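Local coordinates for cypemycin cysteine dehydrogenase (decarboxylating) (Streptomyces sp, PDB 6JDD), which catalyses the flavin-dependent oxidative decarboxylation of the C-terminal cysteine of the precursor peptide during biosynthesis of the linaridin cypemycin, at residues V24-W27 / I28-R32. Numbering follows the deposited sequence.
Sequences VPWW and IHWLR
W27 turns the benzo edge of its indole toward a face of W30. The centroids of the W27 six-membered and W30 five-membered rings lie 5.3 Å apart with planes at 67°, an edge-to-face pair. W27 CE3 comes to 4.0 Å from W30 CE3. W26 lies against W27: its CZ3 stands over the centre of one face of that indole, 3.5 Å above the plane. Toward W30 it offers less, its six-membered ring nearly parallel to the W30 five-membered ring (13°) but slid aside, so overlap is slight. With CG anti to the backbone N (chi1 173°), the W30 indole turns a face to W27 CZ3. Replacing W27 by an alanine would probably leave that W30 face without its aromatic edge and W26 CZ3 without the indole beneath it. Beneath the cluster, successive i to i+4 bonds define a regular alpha helix, from I28 N to V24 O (2.8 Å) through L31 N to W27 O. This helix, 24-34, connects parallel strands 10-15 and 39-44 in a beta-alpha-beta unit of the flavoprotein fold. On its buried side V24 CG1 meets I28 CG1 at 3.7 Å, and V24 packs on F93. W27 touches L172 and P173 of helix 172-185, while W26 stacks on W26 of the second subunit.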
ATOM      1  N   VAL A  24      -8.705 -28.877 -15.258  1.00 43.68           N
ATOM      2  CA  VAL A  24     -10.139 -28.617 -15.523  1.00 38.95           C
ATOM      3  C   VAL A  24     -10.292 -27.799 -16.797  1.00 44.87           C
ATOM      4  O   VAL A  24     -11.169 -28.134 -17.571  1.00 42.36           O
ATOM      5  CB  VAL A  24     -10.817 -27.965 -14.310  1.00 40.02           C
ATOM      6  CG1 VAL A  24     -12.227 -27.483 -14.603  1.00 39.44           C
ATOM      7  CG2 VAL A  24     -10.852 -28.955 -13.185  1.00 43.78           C
ATOM      8  N   PRO A  25      -9.521 -26.709 -17.074  1.00 51.23           N
ATOM      9  CA  PRO A  25      -9.710 -25.960 -18.325  1.00 51.69           C
ATOM     10  C   PRO A  25      -9.623 -26.835 -19.589  1.00 46.05           C
ATOM     11  O   PRO A  25     -10.415 -26.643 -20.492  1.00 43.58           O
ATOM     12  CB  PRO A  25      -8.572 -24.951 -18.313  1.00 48.65           C
ATOM     13  CG  PRO A  25      -8.309 -24.747 -16.836  1.00 46.64           C
ATOM     14  CD  PRO A  25      -8.476 -26.113 -16.232  1.00 41.61           C
ATOM     15  N   TRP A  26      -8.724 -27.817 -19.594  1.00 47.25           N
ATOM     16  CA  TRP A  26      -8.669 -28.829 -20.686  1.00 50.20           C
ATOM     17  C   TRP A  26     -10.013 -29.582 -20.799  1.00 50.64           C
ATOM     18  O   TRP A  26     -10.564 -29.665 -21.922  1.00 48.82           O
ATOM     19  CB  TRP A  26      -7.485 -29.778 -20.474  1.00 50.68           C
ATOM     20  CG  TRP A  26      -7.235 -30.680 -21.634  1.00 56.05           C
ATOM     21  CD1 TRP A  26      -6.331 -30.488 -22.630  1.00 56.80           C
ATOM     22  CD2 TRP A  26      -7.912 -31.912 -21.927  1.00 57.03           C
ATOM     23  NE1 TRP A  26      -6.387 -31.528 -23.516  1.00 56.86           N
ATOM     24  CE2 TRP A  26      -7.347 -32.412 -23.117  1.00 54.32           C
ATOM     25  CE3 TRP A  26      -8.921 -32.638 -21.298  1.00 60.07           C
ATOM     26  CZ2 TRP A  26      -7.758 -33.600 -23.703  1.00 54.62           C
ATOM     27  CZ3 TRP A  26      -9.325 -33.830 -21.866  1.00 63.01           C
ATOM     28  CH2 TRP A  26      -8.742 -34.301 -23.046  1.00 60.42           C
ATOM     29  N   TRP A  27     -10.535 -30.099 -19.689  1.00 48.06           N
ATOM     30  CA  TRP A  27     -11.844 -30.806 -19.658  1.00 49.58           C
ATOM     31  C   TRP A  27     -13.017 -29.885 -20.008  1.00 46.12           C
ATOM     32  O   TRP A  27     -13.932 -30.336 -20.683  1.00 47.85           O
ATOM     33  CB  TRP A  27     -12.050 -31.441 -18.294  1.00 48.48           C
ATOM     34  CG  TRP A  27     -11.232 -32.670 -18.170  1.00 43.92           C
ATOM     35  CD1 TRP A  27     -10.068 -32.833 -17.482  1.00 43.95           C
ATOM     36  CD2 TRP A  27     -11.486 -33.894 -18.858  1.00 44.16           C
ATOM     37  NE1 TRP A  27      -9.592 -34.104 -17.656  1.00 44.05           N
ATOM     38  CE2 TRP A  27     -10.451 -34.782 -18.496  1.00 50.41           C
ATOM     39  CE3 TRP A  27     -12.488 -34.320 -19.724  1.00 48.57           C
ATOM     40  CZ2 TRP A  27     -10.406 -36.097 -18.965  1.00 48.52           C
ATOM     41  CZ3 TRP A  27     -12.429 -35.614 -20.204  1.00 56.12           C
ATOM     42  CH2 TRP A  27     -11.406 -36.493 -19.819  1.00 48.12           C
ATOM     43  N   ILE A  28     -13.040 -28.651 -19.527  1.00 44.66           N
ATOM     44  CA  ILE A  28     -14.086 -27.669 -19.947  1.00 47.16           C
ATOM     45  C   ILE A  28     -13.988 -27.478 -21.471  1.00 53.71           C
ATOM     46  O   ILE A  28     -15.033 -27.533 -22.141  1.00 55.79           O
ATOM     47  CB  ILE A  28     -13.969 -26.323 -19.205  1.00 47.21           C
ATOM     48  CG1 ILE A  28     -14.093 -26.476 -17.684  1.00 50.21           C
ATOM     49  CG2 ILE A  28     -14.987 -25.319 -19.762  1.00 48.31           C
ATOM     50  CD1 ILE A  28     -15.436 -26.949 -17.227  1.00 52.54           C
ATOM     51  N   HIS A  29     -12.785 -27.275 -22.016  1.00 51.78           N
ATOM     52  CA  HIS A  29     -12.579 -27.132 -23.475  1.00 49.36           C
ATOM     53  C   HIS A  29     -13.138 -28.372 -24.183  1.00 51.73           C
ATOM     54  O   HIS A  29     -13.903 -28.195 -25.128  1.00 53.11           O
ATOM     55  CB  HIS A  29     -11.105 -26.895 -23.771  1.00 49.93           C
ATOM     56  CG  HIS A  29     -10.817 -26.814 -25.232  1.00 65.83           C
ATOM     57  ND1 HIS A  29     -11.300 -25.766 -26.009  1.00 65.90           N
ATOM     58  CD2 HIS A  29     -10.122 -27.634 -26.049  1.00 58.33           C
ATOM     59  CE1 HIS A  29     -10.903 -25.944 -27.232  1.00 59.25           C
ATOM     60  NE2 HIS A  29     -10.179 -27.076 -27.284  1.00 62.17           N
ATOM     61  N   TRP A  30     -12.787 -29.573 -23.717  1.00 52.65           N
ATOM     62  CA  TRP A  30     -13.316 -30.873 -24.235  1.00 52.15           C
ATOM     63  C   TRP A  30     -14.857 -30.879 -24.251  1.00 55.49           C
ATOM     64  O   TRP A  30     -15.471 -31.116 -25.325  1.00 54.72           O
ATOM     65  CB  TRP A  30     -12.775 -32.062 -23.424  1.00 53.07           C
ATOM     66  CG  TRP A  30     -13.385 -33.388 -23.770  1.00 63.79           C
ATOM     67  CD1 TRP A  30     -12.920 -34.285 -24.691  1.00 68.73           C
ATOM     68  CD2 TRP A  30     -14.567 -33.985 -23.196  1.00 63.30           C
ATOM     69  NE1 TRP A  30     -13.739 -35.376 -24.742  1.00 67.41           N
ATOM     70  CE2 TRP A  30     -14.762 -35.220 -23.848  1.00 69.44           C
ATOM     71  CE3 TRP A  30     -15.480 -33.597 -22.209  1.00 59.86           C
ATOM     72  CZ2 TRP A  30     -15.825 -36.067 -23.537  1.00 66.26           C
ATOM     73  CZ3 TRP A  30     -16.541 -34.422 -21.914  1.00 62.66           C
ATOM     74  CH2 TRP A  30     -16.708 -35.643 -22.569  1.00 67.56           C
ATOM     75  N   LEU A  31     -15.478 -30.609 -23.111  1.00 53.23           N
ATOM     76  CA  LEU A  31     -16.955 -30.599 -23.019  1.00 55.00           C
ATOM     77  C   LEU A  31     -17.542 -29.552 -23.983  1.00 55.21           C
ATOM     78  O   LEU A  31     -18.542 -29.851 -24.615  1.00 52.78           O
ATOM     79  CB  LEU A  31     -17.338 -30.330 -21.565  1.00 55.02           C
ATOM     80  CG  LEU A  31     -18.833 -30.303 -21.265  1.00 51.19           C
ATOM     81  CD1 LEU A  31     -19.483 -31.632 -21.610  1.00 53.84           C
ATOM     82  CD2 LEU A  31     -19.050 -29.939 -19.815  1.00 47.92           C
ATOM     83  N   ARG A  32     -16.932 -28.384 -24.153  1.00 58.77           N
ATOM     84  CA  ARG A  32     -17.471 -27.341 -25.083  1.00 62.93           C
ATOM     85  C   ARG A  32     -17.421 -27.835 -26.539  1.00 56.87           C
ATOM     86  O   ARG A  32     -18.320 -27.485 -27.285  1.00 61.34           O
ATOM     87  CB  ARG A  32     -16.705 -26.029 -24.894  1.00 56.35           C
ATOM     88  CG  ARG A  32     -16.798 -25.477 -23.476  1.00 56.13           C
ATOM     89  CD  ARG A  32     -18.018 -24.638 -23.229  1.00 57.30           C
ATOM     90  NE  ARG A  32     -17.893 -23.431 -24.012  1.00 67.64           N
ATOM     91  CZ  ARG A  32     -18.458 -23.211 -25.186  1.00 59.14           C
ATOM     92  NH1 ARG A  32     -19.237 -24.118 -25.757  1.00 62.48           N
ATOM     93  NH2 ARG A  32     -18.252 -22.053 -25.771  1.00 54.86           N
TER